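Long-range contacts in thioredoxin (TrxA-1) (Sulfolobus solfataricus, PDB 3TCO), which probably acts as a protein-disulfide reductase, cycling a redox-active cysteine pair of the thioredoxin type: residues L9-F14 against Q65-K70; L23-C28 against P77-F82. All coordinates share one frame; numbering follows the deposited sequence.

Interaction 1 of 2, residues L9-F14 against Q65-K70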
loop_
_atom_site.group_PDB
_atom_site.type_symbol
_atom_site.label_atom_id
_atom_site.label_comp_id
_atom_site.label_asym_id
_atom_site.label_seq_id
_atom_site.Cartn_x
_atom_site.Cartn_y
_atom_site.Cartn_z
ATOM N N LEU A 9 -7.069 4.415 -3.719
ATOM C CA LEU A 9 -6.337 5.605 -4.111
ATOM C C LEU A 9 -6.314 5.744 -5.621
ATOM O O LEU A 9 -6.191 4.741 -6.333
ATOM C CB LEU A 9 -4.888 5.525 -3.633
ATOM C CG LEU A 9 -4.626 5.573 -2.122
ATOM C CD1 LEU A 9 -3.153 5.306 -1.806
ATOM C CD2 LEU A 9 -5.064 6.930 -1.614
ATOM N N THR A 10 -6.446 6.984 -6.092
ATOM C CA THR A 10 -6.345 7.307 -7.515
ATOM C C THR A 10 -5.627 8.652 -7.572
ATOM O O THR A 10 -5.229 9.201 -6.539
ATOM C CB THR A 10 -7.709 7.487 -8.217
ATOM O OG1 THR A 10 -8.347 8.664 -7.716
ATOM C CG2 THR A 10 -8.606 6.271 -7.981
ATOM N N GLU A 11 -5.454 9.184 -8.772
ATOM C CA GLU A 11 -4.796 10.474 -8.925
ATOM C C GLU A 11 -5.593 11.539 -8.181
ATOM O O GLU A 11 -5.056 12.578 -7.804
ATOM C CB GLU A 11 -4.701 10.842 -10.409
ATOM C CG GLU A 11 -3.284 11.017 -10.926
ATOM C CD GLU A 11 -3.127 10.499 -12.355
ATOM O OE1 GLU A 11 -4.035 10.742 -13.185
ATOM O OE2 GLU A 11 -2.095 9.855 -12.646
ATOM N N GLU A 12 -6.876 11.278 -7.959
ATOM C CA GLU A 12 -7.721 12.244 -7.265
ATOM C C GLU A 12 -7.337 12.475 -5.800
ATOM O O GLU A 12 -7.423 13.599 -5.317
ATOM C CB GLU A 12 -9.190 11.822 -7.372
ATOM C CG GLU A 12 -10.195 12.944 -7.172
ATOM C CD GLU A 12 -10.327 13.369 -5.721
ATOM O OE1 GLU A 12 -10.424 12.467 -4.865
ATOM O OE2 GLU A 12 -10.348 14.594 -5.443
ATOM N N ASN A 13 -6.888 11.439 -5.090
ATOM C CA ASN A 13 -6.535 11.633 -3.669
ATOM C C ASN A 13 -5.156 11.148 -3.247
ATOM O O ASN A 13 -4.775 11.281 -2.080
ATOM C CB ASN A 13 -7.598 10.968 -2.772
ATOM C CG ASN A 13 -7.672 9.457 -2.957
ATOM O OD1 ASN A 13 -7.208 8.918 -3.965
ATOM N ND2 ASN A 13 -8.273 8.766 -1.979
ATOM N N PHE A 14 -4.388 10.607 -4.191
ATOM C CA PHE A 14 -3.072 10.071 -3.853
ATOM C C PHE A 14 -2.168 11.017 -3.075
ATOM O O PHE A 14 -1.708 10.687 -1.976
ATOM C CB PHE A 14 -2.332 9.626 -5.110
ATOM C CG PHE A 14 -1.100 8.814 -4.829
ATOM C CD1 PHE A 14 -1.188 7.435 -4.645
ATOM C CD2 PHE A 14 0.154 9.421 -4.764
ATOM C CE1 PHE A 14 -0.052 6.671 -4.408
ATOM C CE2 PHE A 14 1.300 8.665 -4.524
ATOM C CZ PHE A 14 1.194 7.282 -4.347
ATOM N N GLN A 65 -2.135 3.899 -14.251
ATOM C CA GLN A 65 -0.866 3.671 -14.922
ATOM C C GLN A 65 0.187 4.735 -14.663
ATOM O O GLN A 65 1.348 4.419 -14.392
ATOM C CB GLN A 65 -1.096 3.496 -16.424
ATOM C CG GLN A 65 -1.884 2.241 -16.750
ATOM C CD GLN A 65 -2.120 2.041 -18.238
ATOM O OE1 GLN A 65 -2.826 2.826 -18.884
ATOM N NE2 GLN A 65 -1.530 0.984 -18.790
ATOM N N LYS A 66 -0.208 5.997 -14.717
ATOM C CA LYS A 66 0.754 7.064 -14.488
ATOM C C LYS A 66 1.377 7.014 -13.094
ATOM O O LYS A 66 2.567 7.247 -12.934
ATOM C CB LYS A 66 0.093 8.420 -14.721
ATOM C CG LYS A 66 -0.287 8.649 -16.172
ATOM C CD LYS A 66 -0.241 10.133 -16.513
ATOM C CE LYS A 66 -0.303 10.355 -18.021
ATOM N NZ LYS A 66 -0.103 11.792 -18.374
ATOM N N ILE A 67 0.580 6.712 -12.078
ATOM C CA ILE A 67 1.143 6.647 -10.729
ATOM C C ILE A 67 2.085 5.447 -10.616
ATOM O O ILE A 67 3.176 5.560 -10.065
ATOM C CB ILE A 67 0.032 6.544 -9.663
ATOM C CG1 ILE A 67 -0.761 7.859 -9.630
ATOM C CG2 ILE A 67 0.644 6.219 -8.291
ATOM C CD1 ILE A 67 -1.961 7.858 -8.665
ATOM N N ALA A 68 1.654 4.301 -11.138
ATOM C CA ALA A 68 2.479 3.104 -11.095
ATOM C C ALA A 68 3.811 3.409 -11.770
ATOM O O ALA A 68 4.873 3.062 -11.248
ATOM C CB ALA A 68 1.766 1.934 -11.801
ATOM N N ASP A 69 3.751 4.085 -12.915
ATOM C CA ASP A 69 4.957 4.443 -13.659
ATOM C C ASP A 69 5.822 5.402 -12.852
ATOM O O ASP A 69 7.036 5.228 -12.760
ATOM C CB ASP A 69 4.601 5.085 -15.010
ATOM C CG ASP A 69 3.985 4.101 -15.988
ATOM O OD1 ASP A 69 4.310 2.895 -15.916
ATOM O OD2 ASP A 69 3.185 4.531 -16.849
ATOM N N LYS A 70 5.194 6.412 -12.258
ATOM C CA LYS A 70 5.928 7.385 -11.462
ATOM C C LYS A 70 6.832 6.705 -10.436
ATOM O O LYS A 70 7.975 7.118 -10.251
ATOM C CB LYS A 70 4.956 8.333 -10.751
ATOM C CG LYS A 70 5.641 9.406 -9.913
ATOM C CD LYS A 70 4.674 10.505 -9.444
ATOM C CE LYS A 70 5.404 11.491 -8.540
ATOM N NZ LYS A 70 4.546 12.594 -8.025
HETATM O O HOH W 1 -2.820 7.357 -12.415
#

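Interaction 2 of 2, residues L23-C28 against P77-F82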
loop_
_atom_site.group_PDB
_atom_site.type_symbol
_atom_site.label_atom_id
_atom_site.label_comp_id
_atom_site.label_asym_id
_atom_site.label_seq_id
_atom_site.Cartn_x
_atom_site.Cartn_y
_atom_site.Cartn_z
ATOM N N LEU A 23 1.972 7.973 8.208
ATOM C CA LEU A 23 2.339 6.725 7.561
ATOM C C LEU A 23 1.254 6.266 6.608
ATOM O O LEU A 23 0.092 6.075 7.000
ATOM C CB LEU A 23 2.605 5.621 8.601
ATOM C CG LEU A 23 2.736 4.193 8.038
ATOM C CD1 LEU A 23 3.983 4.092 7.143
ATOM C CD2 LEU A 23 2.847 3.177 9.177
ATOM N N VAL A 24 1.644 6.070 5.353
ATOM C CA VAL A 24 0.706 5.623 4.336
ATOM C C VAL A 24 1.337 4.507 3.516
ATOM O O VAL A 24 2.448 4.659 2.996
ATOM C CB VAL A 24 0.317 6.764 3.367
ATOM C CG1 VAL A 24 -0.691 6.244 2.334
ATOM C CG2 VAL A 24 -0.305 7.944 4.139
ATOM N N LEU A 25 0.638 3.380 3.432
ATOM C CA LEU A 25 1.106 2.240 2.648
ATOM C C LEU A 25 0.231 2.166 1.413
ATOM O O LEU A 25 -0.935 2.559 1.444
ATOM C CB LEU A 25 1.000 0.928 3.441
ATOM C CG LEU A 25 1.916 0.810 4.665
ATOM C CD1 LEU A 25 1.217 1.403 5.892
ATOM C CD2 LEU A 25 2.238 -0.658 4.913
ATOM N N VAL A 26 0.791 1.658 0.323
ATOM C CA VAL A 26 0.034 1.563 -0.915
ATOM C C VAL A 26 0.238 0.204 -1.563
ATOM O O VAL A 26 1.314 -0.077 -2.086
ATOM C CB VAL A 26 0.464 2.660 -1.935
ATOM C CG1 VAL A 26 -0.457 2.615 -3.161
ATOM C CG2 VAL A 26 0.423 4.039 -1.288
ATOM N N ASP A 27 -0.787 -0.638 -1.500
ATOM C CA ASP A 27 -0.731 -1.969 -2.101
ATOM C C ASP A 27 -1.100 -1.798 -3.584
ATOM O O ASP A 27 -2.240 -1.498 -3.914
ATOM C CB ASP A 27 -1.717 -2.910 -1.384
ATOM C CG ASP A 27 -1.926 -4.239 -2.123
ATOM O OD1 ASP A 27 -1.078 -4.637 -2.941
ATOM O OD2 ASP A 27 -2.947 -4.893 -1.864
ATOM N N CYS A 28 -0.104 -1.920 -4.454
ATOM C CA CYS A 28 -0.308 -1.797 -5.896
ATOM C C CYS A 28 -0.697 -3.201 -6.373
ATOM O O CYS A 28 0.079 -4.156 -6.245
ATOM C CB CYS A 28 0.984 -1.304 -6.541
ATOM S SG CYS A 28 1.511 0.340 -5.899
ATOM N N PRO A 77 2.454 -8.088 -6.644
ATOM C CA PRO A 77 2.185 -6.865 -5.881
ATOM C C PRO A 77 3.427 -6.105 -5.446
ATOM O O PRO A 77 4.519 -6.663 -5.377
ATOM C CB PRO A 77 1.381 -7.369 -4.692
ATOM C CG PRO A 77 1.909 -8.768 -4.477
ATOM C CD PRO A 77 2.067 -9.296 -5.889
ATOM N N THR A 78 3.246 -4.812 -5.196
ATOM C CA THR A 78 4.305 -3.946 -4.691
ATOM C C THR A 78 3.643 -3.087 -3.628
ATOM O O THR A 78 2.547 -2.568 -3.839
ATOM C CB THR A 78 4.881 -2.996 -5.757
ATOM O OG1 THR A 78 5.708 -3.737 -6.665
ATOM C CG2 THR A 78 5.713 -1.909 -5.083
ATOM N N THR A 79 4.303 -2.938 -2.487
ATOM C CA THR A 79 3.750 -2.125 -1.420
ATOM C C THR A 79 4.672 -0.938 -1.175
ATOM O O THR A 79 5.775 -1.092 -0.637
ATOM C CB THR A 79 3.615 -2.944 -0.115
ATOM O OG1 THR A 79 2.804 -4.103 -0.354
ATOM C CG2 THR A 79 2.951 -2.117 0.951
ATOM N N LEU A 80 4.225 0.241 -1.596
ATOM C CA LEU A 80 4.987 1.468 -1.402
ATOM C C LEU A 80 4.761 1.895 0.037
ATOM O O LEU A 80 3.659 1.711 0.571
ATOM C CB LEU A 80 4.456 2.572 -2.316
ATOM C CG LEU A 80 4.381 2.238 -3.812
ATOM C CD1 LEU A 80 3.700 3.398 -4.562
ATOM C CD2 LEU A 80 5.790 1.979 -4.333
ATOM N N ILE A 81 5.791 2.449 0.666
ATOM C CA ILE A 81 5.647 2.934 2.030
ATOM C C ILE A 81 6.087 4.396 2.112
ATOM O O ILE A 81 7.221 4.748 1.764
ATOM C CB ILE A 81 6.453 2.083 3.029
ATOM C CG1 ILE A 81 5.977 0.619 2.929
ATOM C CG2 ILE A 81 6.257 2.641 4.459
ATOM C CD1 ILE A 81 6.664 -0.323 3.845
ATOM N N PHE A 82 5.167 5.241 2.562
ATOM C CA PHE A 82 5.427 6.674 2.681
ATOM C C PHE A 82 5.377 7.113 4.130
ATOM O O PHE A 82 4.454 6.747 4.852
ATOM C CB PHE A 82 4.376 7.484 1.920
ATOM C CG PHE A 82 4.404 7.282 0.428
ATOM C CD1 PHE A 82 3.694 6.237 -0.165
ATOM C CD2 PHE A 82 5.140 8.141 -0.382
ATOM C CE1 PHE A 82 3.715 6.051 -1.561
ATOM C CE2 PHE A 82 5.171 7.960 -1.782
ATOM C CZ PHE A 82 4.456 6.916 -2.360
#

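Interaction 1 of 2, residues L9-F14 against Q65-K70
The ring of F14 takes the methyl CG2 of I67 over one face. This is a CH-pi contact, with CG2 of I67 4.2 Å from the centroid of the F14 ring and 18° off its normal. The methyl is offset toward the rim and comes closest to CE1 of F14, at 4.0 Å. F14 holds CG anti to its own N (chi1 -168°), which carries the ring across to the helix. CD1, on the other branch of I67, meets the start of the F14 side chain and reaches the backbone N of E11, at 3.7 Å.

One oxygen of the E11 carboxylate, OE2, lies on the CB of K66, at 3.3 Å, and beside CG1 of I67. The opposite charges do not pair: NZ of K66 lies 6.4 Å from OE2 of E11, as the K66 chain runs away. A water joins OE2 of E11 to N of I67 by two weak bonds.

N13 and T10 brace the loop. OD1 of N13 accepts from N of T10, and ND2 of N13 bonds back to O of V8 in strand 7-8. OG1 of T10 accepts from N of E12 at 3.0 Å, which makes an ST turn. The contact is loop-to-helix packing of the thioredoxin fold: helix 65-70 sits against the turn that leads into helix 14-20, with I67 carrying most of it.

Interaction 2 of 2, residues L23-C28 against P77-F82
V26 and L80 pack CB to CB at 4.0 Å, in the middle of the central antiparallel strand pair of the thioredoxin fold. V24, V26, C28, T78, L80 and F82 lie on the face where helix 14-20 packs. L25, D27, T79 and I81 face helices 34-49 and 97-107.

F82 turns its CG beside its own N (chi1 -65°). Its ring crosses the V26 side chain obliquely, with CE1 of F82 3.9 Å from CG2 of V26. The carbonyl O of V24 sits at the ring edge, near its plane. Y71 meets the ring edge-to-face. An alanine at F82 would probably open a gap between V26, I18 and Y71 and leave the Y71 ring without its aromatic mate.

SG of C28 rests on CD1 of L80. CD1 of L23 lies beside CG2 of I81 at 3.8 Å. The hydrogen-bonded pairs are V24-F82, V26-L80 and C28-T78; N of F82 bonds to O of V24 at 2.8 Å. The bond from T78 N to C28 O is weak.

P77 follows a cis peptide bond, the thioredoxin hallmark, and touches C36 of the C33-C36 disulfide. Its CB lies 4.1 Å from OD1 of D27, a buried oxygen with no polar partner in the model.

From the N terminus, strand 7-8 leads into 9-14, then helix 14-20 and strand 23-29. Helix 34-49 and strand 55-60 follow before the chain reaches 65-70. There interaction 1 closes its loop, bringing the turn before the first helix against helix 65-70. The chain then returns to the sheet, and 77-82 closes interaction 2 beside 23-28. The two closures cross, because their segments alternate along the chain. Their centres are 12 Å apart, yet they touch. CZ of F14 meets CZ of F82 at 3.8 Å, and L9 packs on V26. The loop after strand 7-8 and helix 65-70 are thus joined to the middle of the sheet.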